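Local coordinates for protein tyrosinase (Burkholderia thailandensis, PDB 5ZRD) that catalyses the copper-dependent hydroxylation of monophenols to catechols and their further oxidation to quinones, at residues F61-P66 / Y76-G81; Y82-N87 / G356-F361; M304-T309 / S468-V473; T371-F376 / Y384-C389. All blocks are in the same frame, centred on the assembly; numbering follows the deposited sequence.

Interaction 1. Residues F61-P66 / Y76-G81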
# COMPACT_ATOMS: atom_id res chain seq x y z
N PHE A 61 2.05 -5.47 -20.41
CA PHE A 61 1.77 -6.09 -19.15
C PHE A 61 0.52 -5.48 -18.51
O PHE A 61 0.26 -4.34 -18.73
CB PHE A 61 2.93 -5.88 -18.18
CG PHE A 61 4.20 -6.67 -18.43
CD1 PHE A 61 4.17 -7.97 -18.92
CD2 PHE A 61 5.42 -6.15 -18.04
CE1 PHE A 61 5.34 -8.70 -19.08
CE2 PHE A 61 6.58 -6.89 -18.19
CZ PHE A 61 6.54 -8.16 -18.71
N GLN A 62 -0.18 -6.26 -17.68
CA GLN A 62 -0.96 -5.77 -16.57
C GLN A 62 -0.14 -5.82 -15.28
O GLN A 62 0.64 -6.71 -15.10
CB GLN A 62 -2.20 -6.62 -16.39
CG GLN A 62 -3.11 -6.62 -17.60
CD GLN A 62 -4.35 -7.44 -17.37
OE1 GLN A 62 -4.73 -8.23 -18.22
NE2 GLN A 62 -4.96 -7.27 -16.20
N TYR A 63 -0.34 -4.87 -14.38
CA TYR A 63 0.43 -4.75 -13.18
C TYR A 63 -0.44 -4.98 -11.95
O TYR A 63 -1.65 -4.90 -11.99
CB TYR A 63 1.06 -3.36 -13.10
CG TYR A 63 2.04 -3.11 -14.21
CD1 TYR A 63 3.33 -3.61 -14.14
CD2 TYR A 63 1.67 -2.40 -15.34
CE1 TYR A 63 4.24 -3.41 -15.18
CE2 TYR A 63 2.56 -2.17 -16.37
CZ TYR A 63 3.84 -2.70 -16.30
OH TYR A 63 4.70 -2.50 -17.32
N ARG A 64 0.26 -5.29 -10.87
CA ARG A 64 -0.28 -5.36 -9.53
C ARG A 64 0.45 -4.30 -8.70
O ARG A 64 1.45 -4.57 -7.96
CB ARG A 64 -0.11 -6.77 -8.95
CG ARG A 64 -0.87 -7.87 -9.70
CD ARG A 64 -0.43 -9.26 -9.25
NE ARG A 64 -0.93 -10.33 -10.09
CZ ARG A 64 -1.80 -11.26 -9.72
NH1 ARG A 64 -2.35 -11.20 -8.52
NH2 ARG A 64 -2.14 -12.24 -10.56
N LYS A 65 -0.06 -3.07 -8.86
CA LYS A 65 0.54 -1.88 -8.28
C LYS A 65 0.73 -2.07 -6.77
O LYS A 65 1.77 -1.67 -6.24
CB LYS A 65 -0.28 -0.62 -8.62
CG LYS A 65 0.14 0.06 -9.92
CD LYS A 65 1.56 0.66 -9.84
CE LYS A 65 2.51 0.27 -10.95
NZ LYS A 65 2.43 1.20 -12.10
N PRO A 66 -0.26 -2.67 -6.07
CA PRO A 66 -0.05 -2.81 -4.63
C PRO A 66 1.06 -3.82 -4.32
O PRO A 66 1.81 -3.61 -3.39
CB PRO A 66 -1.42 -3.16 -4.03
CG PRO A 66 -2.42 -2.93 -5.16
CD PRO A 66 -1.64 -2.96 -6.46
N TYR A 76 6.64 -10.51 -3.77
CA TYR A 76 6.69 -11.77 -4.41
C TYR A 76 6.57 -11.52 -5.90
O TYR A 76 5.93 -10.56 -6.31
CB TYR A 76 5.58 -12.69 -3.89
CG TYR A 76 4.18 -12.21 -4.19
CD1 TYR A 76 3.59 -12.44 -5.42
CD2 TYR A 76 3.42 -11.57 -3.23
CE1 TYR A 76 2.29 -12.02 -5.70
CE2 TYR A 76 2.12 -11.14 -3.49
CZ TYR A 76 1.55 -11.36 -4.73
OH TYR A 76 0.27 -10.95 -5.00
N PRO A 77 7.23 -12.36 -6.70
CA PRO A 77 7.25 -12.20 -8.14
C PRO A 77 5.91 -12.57 -8.76
O PRO A 77 5.24 -13.42 -8.23
CB PRO A 77 8.33 -13.18 -8.62
CG PRO A 77 8.39 -14.23 -7.51
CD PRO A 77 8.08 -13.46 -6.24
N TYR A 78 5.53 -11.92 -9.85
CA TYR A 78 4.31 -12.22 -10.59
C TYR A 78 4.57 -11.91 -12.07
O TYR A 78 5.58 -11.28 -12.38
CB TYR A 78 3.11 -11.44 -10.04
CG TYR A 78 3.13 -9.96 -10.32
CD1 TYR A 78 3.83 -9.09 -9.51
CD2 TYR A 78 2.42 -9.43 -11.38
CE1 TYR A 78 3.83 -7.72 -9.73
CE2 TYR A 78 2.42 -8.06 -11.64
CZ TYR A 78 3.13 -7.20 -10.81
OH TYR A 78 3.14 -5.86 -11.07
N TRP A 79 3.66 -12.36 -12.94
CA TRP A 79 3.82 -12.16 -14.39
C TRP A 79 2.62 -11.39 -14.95
O TRP A 79 1.46 -11.84 -14.79
CB TRP A 79 3.95 -13.50 -15.10
CG TRP A 79 4.28 -13.42 -16.55
CD1 TRP A 79 3.61 -14.04 -17.56
CD2 TRP A 79 5.40 -12.75 -17.15
NE1 TRP A 79 4.23 -13.77 -18.76
CE2 TRP A 79 5.33 -12.98 -18.54
CE3 TRP A 79 6.46 -11.97 -16.68
CZ2 TRP A 79 6.29 -12.48 -19.43
CZ3 TRP A 79 7.40 -11.47 -17.56
CH2 TRP A 79 7.31 -11.72 -18.92
N GLY A 80 2.94 -10.28 -15.64
CA GLY A 80 1.94 -9.39 -16.22
C GLY A 80 1.55 -9.82 -17.62
O GLY A 80 0.78 -9.14 -18.30
N GLY A 81 2.17 -10.89 -18.11
CA GLY A 81 1.73 -11.48 -19.37
C GLY A 81 0.83 -12.66 -19.07
O GLY A 81 0.64 -13.00 -17.89
O HOH W 1 -0.37 -11.12 -12.70

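Interaction 2. Residues Y82-N87 / G356-F361. With CU (copper (II) ion), chain J.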
# COMPACT_ATOMS: atom_id res chain seq x y z
N TYR A 82 0.31 -13.30 -20.11
CA TYR A 82 -0.58 -14.43 -19.98
C TYR A 82 0.19 -15.77 -20.06
O TYR A 82 -0.34 -16.84 -19.67
CB TYR A 82 -1.64 -14.31 -21.07
CG TYR A 82 -2.70 -13.27 -20.80
CD1 TYR A 82 -3.54 -13.39 -19.71
CD2 TYR A 82 -2.84 -12.15 -21.62
CE1 TYR A 82 -4.50 -12.44 -19.43
CE2 TYR A 82 -3.82 -11.21 -21.38
CZ TYR A 82 -4.67 -11.37 -20.28
OH TYR A 82 -5.63 -10.45 -19.99
N CYS A 83 1.41 -15.79 -20.63
CA CYS A 83 2.03 -17.06 -20.91
C CYS A 83 2.33 -17.74 -19.57
O CYS A 83 2.61 -17.05 -18.54
CB CYS A 83 3.25 -16.94 -21.81
SG CYS A 83 4.70 -16.17 -21.03
N ASN A 84 2.20 -19.08 -19.58
CA ASN A 84 2.53 -19.96 -18.46
C ASN A 84 3.93 -20.55 -18.67
O ASN A 84 4.19 -21.19 -19.71
CB ASN A 84 1.50 -21.08 -18.31
CG ASN A 84 0.27 -20.64 -17.56
OD1 ASN A 84 0.33 -20.47 -16.36
ND2 ASN A 84 -0.82 -20.38 -18.28
N HIS A 85 4.79 -20.38 -17.66
CA HIS A 85 6.19 -20.87 -17.64
C HIS A 85 6.54 -21.41 -16.26
O HIS A 85 6.04 -20.96 -15.26
CB HIS A 85 7.15 -19.75 -17.99
CG HIS A 85 6.78 -19.08 -19.27
ND1 HIS A 85 5.97 -17.99 -19.30
CD2 HIS A 85 7.01 -19.44 -20.55
CE1 HIS A 85 5.78 -17.66 -20.56
NE2 HIS A 85 6.40 -18.53 -21.35
N GLY A 86 7.38 -22.41 -16.21
CA GLY A 86 7.73 -23.07 -14.99
C GLY A 86 6.52 -23.69 -14.30
O GLY A 86 6.55 -23.87 -13.06
N ASN A 87 5.46 -24.03 -15.04
CA ASN A 87 4.33 -24.65 -14.38
C ASN A 87 3.63 -25.62 -15.34
O ASN A 87 3.95 -25.66 -16.51
CB ASN A 87 3.41 -23.58 -13.79
CG ASN A 87 2.61 -22.83 -14.84
OD1 ASN A 87 2.20 -23.42 -15.84
ND2 ASN A 87 2.33 -21.57 -14.56
N GLY A 356 5.46 -16.65 -11.12
CA GLY A 356 4.43 -16.06 -10.29
C GLY A 356 3.14 -15.93 -11.06
O GLY A 356 3.10 -16.25 -12.24
N PRO A 357 2.07 -15.46 -10.40
CA PRO A 357 0.75 -15.51 -10.95
C PRO A 357 0.54 -14.58 -12.15
O PRO A 357 1.05 -13.45 -12.22
CB PRO A 357 -0.17 -15.13 -9.79
CG PRO A 357 0.74 -14.49 -8.77
CD PRO A 357 2.09 -15.15 -8.96
N THR A 358 -0.17 -15.11 -13.13
CA THR A 358 -0.57 -14.36 -14.29
C THR A 358 -1.84 -13.55 -13.94
O THR A 358 -2.42 -13.79 -12.90
CB THR A 358 -0.78 -15.29 -15.49
OG1 THR A 358 -1.85 -16.18 -15.18
CG2 THR A 358 0.44 -16.11 -15.86
N PRO A 359 -2.22 -12.57 -14.76
CA PRO A 359 -3.34 -11.67 -14.45
C PRO A 359 -4.63 -12.38 -14.00
O PRO A 359 -5.04 -13.33 -14.64
CB PRO A 359 -3.61 -10.96 -15.79
CG PRO A 359 -2.23 -10.86 -16.37
CD PRO A 359 -1.65 -12.22 -16.06
N GLY A 360 -5.18 -11.97 -12.88
CA GLY A 360 -6.42 -12.54 -12.33
C GLY A 360 -6.18 -13.76 -11.43
O GLY A 360 -7.13 -14.23 -10.83
N PHE A 361 -4.94 -14.30 -11.36
CA PHE A 361 -4.63 -15.38 -10.45
C PHE A 361 -4.14 -14.77 -9.15
O PHE A 361 -3.59 -13.68 -9.15
CB PHE A 361 -3.60 -16.35 -11.02
CG PHE A 361 -4.18 -17.25 -12.08
CD1 PHE A 361 -4.22 -16.84 -13.40
CD2 PHE A 361 -4.78 -18.44 -11.73
CE1 PHE A 361 -4.80 -17.65 -14.36
CE2 PHE A 361 -5.37 -19.24 -12.70
CZ PHE A 361 -5.38 -18.85 -14.01
CU CU J . 6.00 -18.62 -23.39
O HOH W 2 -1.84 -18.77 -15.18

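Interaction 3. Residues M304-T309 / S468-V473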
# COMPACT_ATOMS: atom_id res chain seq x y z
N MET A 304 13.82 -12.73 -28.37
CA MET A 304 13.55 -14.15 -28.04
C MET A 304 14.25 -14.57 -26.73
O MET A 304 13.91 -15.61 -26.19
CB MET A 304 14.04 -15.06 -29.17
CG MET A 304 13.02 -15.24 -30.29
SD MET A 304 11.58 -16.22 -29.83
CE MET A 304 12.31 -17.84 -29.63
N GLY A 305 15.19 -13.79 -26.20
CA GLY A 305 16.06 -14.21 -25.11
C GLY A 305 15.42 -14.14 -23.74
O GLY A 305 15.99 -14.68 -22.82
N GLU A 306 14.27 -13.48 -23.62
CA GLU A 306 13.54 -13.30 -22.38
C GLU A 306 12.04 -13.34 -22.73
O GLU A 306 11.64 -13.21 -23.91
CB GLU A 306 13.86 -11.95 -21.73
CG GLU A 306 15.14 -11.92 -20.89
CD GLU A 306 16.49 -11.93 -21.60
OE1 GLU A 306 16.55 -11.66 -22.81
OE2 GLU A 306 17.50 -12.22 -20.92
N ASN A 307 11.19 -13.52 -21.73
CA ASN A 307 9.80 -13.75 -22.03
C ASN A 307 9.11 -12.42 -22.37
O ASN A 307 8.01 -12.41 -22.92
CB ASN A 307 9.14 -14.51 -20.89
CG ASN A 307 9.40 -16.00 -20.94
OD1 ASN A 307 9.54 -16.63 -19.90
ND2 ASN A 307 9.48 -16.56 -22.14
N ASN A 308 9.75 -11.28 -22.09
CA ASN A 308 9.07 -9.97 -22.16
C ASN A 308 8.48 -9.70 -23.55
O ASN A 308 7.30 -9.41 -23.67
CB ASN A 308 10.04 -8.85 -21.79
CG ASN A 308 10.40 -8.89 -20.34
OD1 ASN A 308 9.95 -8.06 -19.53
ND2 ASN A 308 11.15 -9.91 -19.99
N THR A 309 9.29 -9.85 -24.60
CA THR A 309 8.87 -9.49 -25.95
C THR A 309 9.21 -10.60 -26.96
O THR A 309 9.10 -10.40 -28.16
CB THR A 309 9.55 -8.18 -26.40
OG1 THR A 309 10.98 -8.26 -26.32
CG2 THR A 309 9.10 -7.02 -25.54
N SER A 468 14.21 -16.42 -18.46
CA SER A 468 13.57 -15.61 -17.45
C SER A 468 13.05 -14.33 -18.12
O SER A 468 12.60 -14.36 -19.26
CB SER A 468 14.51 -15.38 -16.31
OG SER A 468 13.85 -14.66 -15.27
N ARG A 469 13.17 -13.21 -17.44
CA ARG A 469 12.45 -12.00 -17.81
C ARG A 469 13.30 -10.79 -17.43
O ARG A 469 14.11 -10.88 -16.48
CB ARG A 469 11.14 -12.00 -17.02
CG ARG A 469 11.39 -12.09 -15.52
CD ARG A 469 10.18 -11.82 -14.65
NE ARG A 469 9.84 -10.43 -14.84
CZ ARG A 469 8.77 -9.84 -14.34
NH1 ARG A 469 8.58 -8.55 -14.57
NH2 ARG A 469 7.93 -10.54 -13.60
N TRP A 470 13.15 -9.67 -18.13
CA TRP A 470 13.68 -8.42 -17.60
C TRP A 470 12.78 -7.98 -16.44
O TRP A 470 11.58 -8.15 -16.55
CB TRP A 470 13.69 -7.35 -18.69
CG TRP A 470 14.52 -7.72 -19.87
CD1 TRP A 470 14.08 -7.95 -21.13
CD2 TRP A 470 15.95 -7.90 -19.89
NE1 TRP A 470 15.13 -8.26 -21.95
CE2 TRP A 470 16.29 -8.23 -21.22
CE3 TRP A 470 16.95 -7.79 -18.93
CZ2 TRP A 470 17.61 -8.46 -21.61
CZ3 TRP A 470 18.26 -7.99 -19.32
CH2 TRP A 470 18.58 -8.31 -20.65
N ASN A 471 13.36 -7.36 -15.42
CA ASN A 471 12.62 -6.84 -14.26
C ASN A 471 12.87 -5.35 -14.02
O ASN A 471 14.02 -4.89 -14.02
CB ASN A 471 13.06 -7.47 -12.95
CG ASN A 471 12.28 -8.73 -12.64
OD1 ASN A 471 12.87 -9.80 -12.56
ND2 ASN A 471 10.98 -8.58 -12.47
N VAL A 472 11.78 -4.66 -13.74
CA VAL A 472 11.80 -3.29 -13.22
C VAL A 472 11.26 -3.32 -11.79
O VAL A 472 10.10 -3.66 -11.60
CB VAL A 472 10.91 -2.36 -14.07
CG1 VAL A 472 10.87 -0.95 -13.50
CG2 VAL A 472 11.33 -2.36 -15.52
N VAL A 473 12.08 -2.96 -10.83
CA VAL A 473 11.73 -3.15 -9.43
C VAL A 473 11.85 -1.82 -8.67
O VAL A 473 12.82 -1.06 -8.88
CB VAL A 473 12.59 -4.25 -8.80
CG1 VAL A 473 14.09 -3.98 -8.95
CG2 VAL A 473 12.23 -4.45 -7.33
O HOH W 3 15.51 -9.82 -24.40

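Interaction 4. Residues T371-F376 / Y384-C389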
# COMPACT_ATOMS: atom_id res chain seq x y z
N THR A 371 -7.97 -25.17 -15.28
CA THR A 371 -7.60 -23.75 -15.20
C THR A 371 -7.76 -23.11 -16.58
O THR A 371 -7.26 -23.64 -17.56
CB THR A 371 -6.19 -23.56 -14.63
OG1 THR A 371 -6.10 -24.21 -13.37
CG2 THR A 371 -5.83 -22.11 -14.43
N PRO A 372 -8.47 -21.96 -16.65
CA PRO A 372 -8.58 -21.10 -17.82
C PRO A 372 -7.20 -20.80 -18.41
O PRO A 372 -6.28 -20.39 -17.67
CB PRO A 372 -9.16 -19.77 -17.31
CG PRO A 372 -9.80 -20.11 -16.02
CD PRO A 372 -8.93 -21.21 -15.47
N LEU A 373 -7.05 -21.04 -19.70
CA LEU A 373 -5.83 -20.65 -20.42
C LEU A 373 -6.06 -19.27 -21.03
O LEU A 373 -6.20 -19.15 -22.24
CB LEU A 373 -5.51 -21.70 -21.49
CG LEU A 373 -5.24 -23.10 -20.93
CD1 LEU A 373 -5.14 -24.14 -22.02
CD2 LEU A 373 -3.99 -23.10 -20.09
N ASN A 374 -6.10 -18.26 -20.17
CA ASN A 374 -6.37 -16.85 -20.56
C ASN A 374 -5.33 -16.36 -21.56
O ASN A 374 -4.16 -16.70 -21.45
CB ASN A 374 -6.38 -15.95 -19.34
CG ASN A 374 -7.41 -16.38 -18.32
OD1 ASN A 374 -7.15 -16.33 -17.13
ND2 ASN A 374 -8.58 -16.80 -18.78
N PRO A 375 -5.72 -15.56 -22.53
CA PRO A 375 -7.07 -15.02 -22.72
C PRO A 375 -7.91 -15.74 -23.79
O PRO A 375 -8.87 -15.17 -24.34
CB PRO A 375 -6.73 -13.61 -23.23
CG PRO A 375 -5.54 -13.86 -24.16
CD PRO A 375 -4.79 -15.03 -23.54
N PHE A 376 -7.54 -16.98 -24.09
CA PHE A 376 -8.12 -17.73 -25.20
C PHE A 376 -9.54 -18.20 -24.88
O PHE A 376 -9.78 -18.79 -23.83
CB PHE A 376 -7.22 -18.92 -25.53
CG PHE A 376 -5.79 -18.52 -25.70
CD1 PHE A 376 -5.45 -17.44 -26.51
CD2 PHE A 376 -4.77 -19.17 -25.02
CE1 PHE A 376 -4.13 -17.04 -26.65
CE2 PHE A 376 -3.46 -18.78 -25.18
CZ PHE A 376 -3.14 -17.71 -25.99
N TYR A 384 -11.05 -21.34 -22.94
CA TYR A 384 -10.34 -22.61 -23.13
C TYR A 384 -9.65 -23.03 -21.82
O TYR A 384 -9.19 -22.19 -21.05
CB TYR A 384 -9.29 -22.50 -24.23
CG TYR A 384 -9.77 -22.72 -25.63
CD1 TYR A 384 -9.81 -23.98 -26.20
CD2 TYR A 384 -10.13 -21.65 -26.42
CE1 TYR A 384 -10.21 -24.19 -27.51
CE2 TYR A 384 -10.54 -21.84 -27.73
CZ TYR A 384 -10.59 -23.10 -28.27
OH TYR A 384 -11.00 -23.25 -29.57
N THR A 385 -9.62 -24.36 -21.60
CA THR A 385 -8.82 -25.02 -20.59
C THR A 385 -7.96 -26.09 -21.26
O THR A 385 -8.14 -26.40 -22.42
CB THR A 385 -9.66 -25.78 -19.55
OG1 THR A 385 -10.25 -26.89 -20.23
CG2 THR A 385 -10.70 -24.91 -18.86
N SER A 386 -7.06 -26.67 -20.47
CA SER A 386 -6.23 -27.75 -20.92
C SER A 386 -7.10 -28.93 -21.37
O SER A 386 -6.68 -29.69 -22.24
CB SER A 386 -5.27 -28.18 -19.85
OG SER A 386 -4.29 -27.18 -19.59
N GLU A 387 -8.30 -29.08 -20.79
CA GLU A 387 -9.15 -30.27 -21.05
C GLU A 387 -9.65 -30.21 -22.50
O GLU A 387 -9.86 -31.22 -23.11
CB GLU A 387 -10.25 -30.38 -19.98
CG GLU A 387 -10.78 -31.80 -19.76
CD GLU A 387 -10.09 -32.69 -18.73
OE1 GLU A 387 -10.04 -32.29 -17.54
OE2 GLU A 387 -9.67 -33.83 -19.10
N ASP A 388 -9.73 -28.99 -23.05
CA ASP A 388 -10.14 -28.75 -24.42
C ASP A 388 -9.05 -28.96 -25.49
O ASP A 388 -9.40 -28.87 -26.67
CB ASP A 388 -10.63 -27.30 -24.54
CG ASP A 388 -11.80 -27.00 -23.62
OD1 ASP A 388 -12.76 -27.80 -23.63
OD2 ASP A 388 -11.75 -26.01 -22.85
N CYS A 389 -7.78 -29.26 -25.14
CA CYS A 389 -6.68 -29.36 -26.18
C CYS A 389 -5.69 -30.49 -25.87
O CYS A 389 -4.47 -30.43 -26.22
CB CYS A 389 -5.93 -28.05 -26.34
SG CYS A 389 -5.23 -27.42 -24.78
O HOH W 4 -5.88 -25.84 -17.55

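Interaction 1. Residues F61-P66 / Y76-G81
F61 and G80 bring the two backbones within 4.4 Å, measured between their CA atoms, and from there residues 61-64 and 76-81 run roughly antiparallel, their directions 149° apart. Neither is a regular strand: this is a loop-on-loop contact in the central domain of tyrosinase; the first segment runs into helix 65-68, with R64 at its N-cap, and the second returns after it. Q62 N donates to G80 O (3.1 Å), and the CA-H of F61 leans on the same oxygen. Further along, a side chain stands in for a backbone acceptor. Y78 OH takes the N-H of R64 over 2.9 Å in an almost straight bond, and the hydroxyl is also hydrogen-bonded to D68. The Y78 ring reaches across because chi1 (71°) sets CG between the backbone N and the carbonyl carbon. R64 slides past it in the opposite direction, extended from CG to NE, and lays CD over one face, 3.9 Å from the Y78 ring centroid, a CH-pi contact. Its guanidinium goes on to F361 O and to a salt bridge with D74 of the second subunit. At the other end, F61 turns its edge to the six-membered ring of W79 in a T-shaped pair, planes at 70° and centroids 4.9 Å apart. Between these two aromatic contacts a single water accepts from R64 NE (2.8 Å) and donates to W79 O (2.9 Å).

Interaction 2. Residues Y82-N87 / G356-F361
The first torsions of T358 and Y82 bring their side chains to the facing segment. In T358, chi1 of 63° holds OG1 between the backbone N and the carbonyl carbon and leaves CG2 anti to that carbon, where the methyl lies against two successive carbonyls, 3.6 Å from C83 O and 4.0 Å from Y82 O. In Y82, chi1 of -75° sets the ring beside its own backbone N, and CE1 then comes to P359 CB at 4.0 Å. T358 and P359 are the first two residues of a type II beta turn, closed by F361 N donating to T358 O; both side chains point toward residues 82-84, T358 meeting all three and P359 meeting Y82.

The polar branch of T358 is used through solvent: one water lies 2.6 Å from OG1 and donates to N84 OD1 at 3.0 Å. That amide oxygen is gripped again by N87 ND2 (2.9 Å, 164° at the hydrogen), while N87 OD1 caps L89 N ahead of helix 90-108. Just before the turn segment, Q355 takes a bond from H85 ND1 and gives one to C83 O, a second-shell partner of the imidazole. C83 SG is joined covalently to H85 CE1 at 1.9 Å, a thioether that restrains rotation of the ring. H85 NE2 binds copper at 2.1 Å, alongside H57 and H94, one half of a type 3 pair; H277, H281 and H320 bind the other copper. A Cys-His thioether on this half is found in fungal tyrosinases, plant catechol oxidases and molluscan hemocyanins.

Interaction 3. Residues M304-T309 / S468-V473
E306 and W470 form the close part of this contact. The glutamate bends at chi2 (73°), which folds its carboxylate down over the indole; the two planes lie stacked, 25° apart. CG sits over the five-membered ring, 3.9 Å from its centroid in a CH-pi contact, while OE1 lies further along the indole at 3.6 Å from W470 CZ2. One water bridges the two side chains, donating to E306 OE1 (2.6 Å) and accepting from W470 NE1 (2.9 Å). The other carboxylate oxygen, OE2, is held by a salt bridge to R510 and by S440 N, which probably offsets the charge of this buried carboxylate. Next to the stack the backbones join directly: N307 N donates to S468 O at 3.0 Å, and E306 CA rests against the same oxygen.

Residues 304-309 belong to the central tyrosinase domain, in the loop ahead of helix 315-334, which carries the copper ligand H320; residues 468-473 follow strand 456-466 of the mixed sheet. N307 and L467, the residue just before this second segment, both line the pocket of the bound oxygen atom, consistent with the later part of the chain packing beside the copper site.

To the side of the stack the association is looser: the end of R469 leads away from residues 304-309 and spends NE on a weak bond to W470 O (3.3 Å), with NH2 weakly bonded to Y78 O. Past W470 the chain departs, and V472 and V473 pack against G164 and P163 of the third subunit.

Interaction 4. Residues T371-F376 / Y384-C389
A local pairing of short, weakly bonded strands joins L373 and F376 to Y384, beside helix 90-108, the helix that carries the copper ligand H94. Y384 binds on both sides of the corner at N374 and P375, whose linking peptide is cis. Its carbonyl oxygen accepts L373 N at 2.8 Å in a nearly linear bond (175°), and its N-H donates to F376 O at 3.0 Å.

Past this pairing the return segment coils into a 3-10 turn. T385 OG1 accepts from E387 N in an ST turn, and D388 OD2 takes two donors, T385 N on its anti side and T385 OG1 from above the carboxylate plane, while D388 OD1 adds a salt bridge to K378.

Side chains add apolar packing. With L373 CG beside its own N and the chain continuing extended (chi2 171°), CD1 lies against the T385-S386 peptide, 3.5 Å from S386 N, and looser against C389 SG. The Y384 ring brings CD2 to 4.1 Å from F376 CB and presents its edge to the F376 carbonyl carbon. A water donating to T371 O (2.6 Å) and accepting from S386 N links the T371 end of the contact. Both backbone groups of Y384 are thus satisfied, by L373 N and F376 O, and its two bonds grip the chain before and after the cis corner, backed by the apolar packing of L373 and F376.

Interactions 1, 2 and 3 lie around the copper site, their centres 10 to 14 Å apart and the W79 side chain about 7 Å from copper. Interaction 1 touches both others: W79 N bonds to P357 O in interaction 2 (2.9 Å), while W79 CZ2 packs on N307 CB of interaction 3 (3.8 Å). Interactions 2 and 3 meet at the metal centre, where H85 NE2 lies 3.7 Å from N307 ND2, and their segments alternate along the chain. Interaction 4 joins through interaction 2, F361 CZ pressing on T371 CG2 (3.3 Å). It is nested within the loop closed by interaction 3, yet their centres are 24 Å apart; the F376 side chain is about 10 Å from copper.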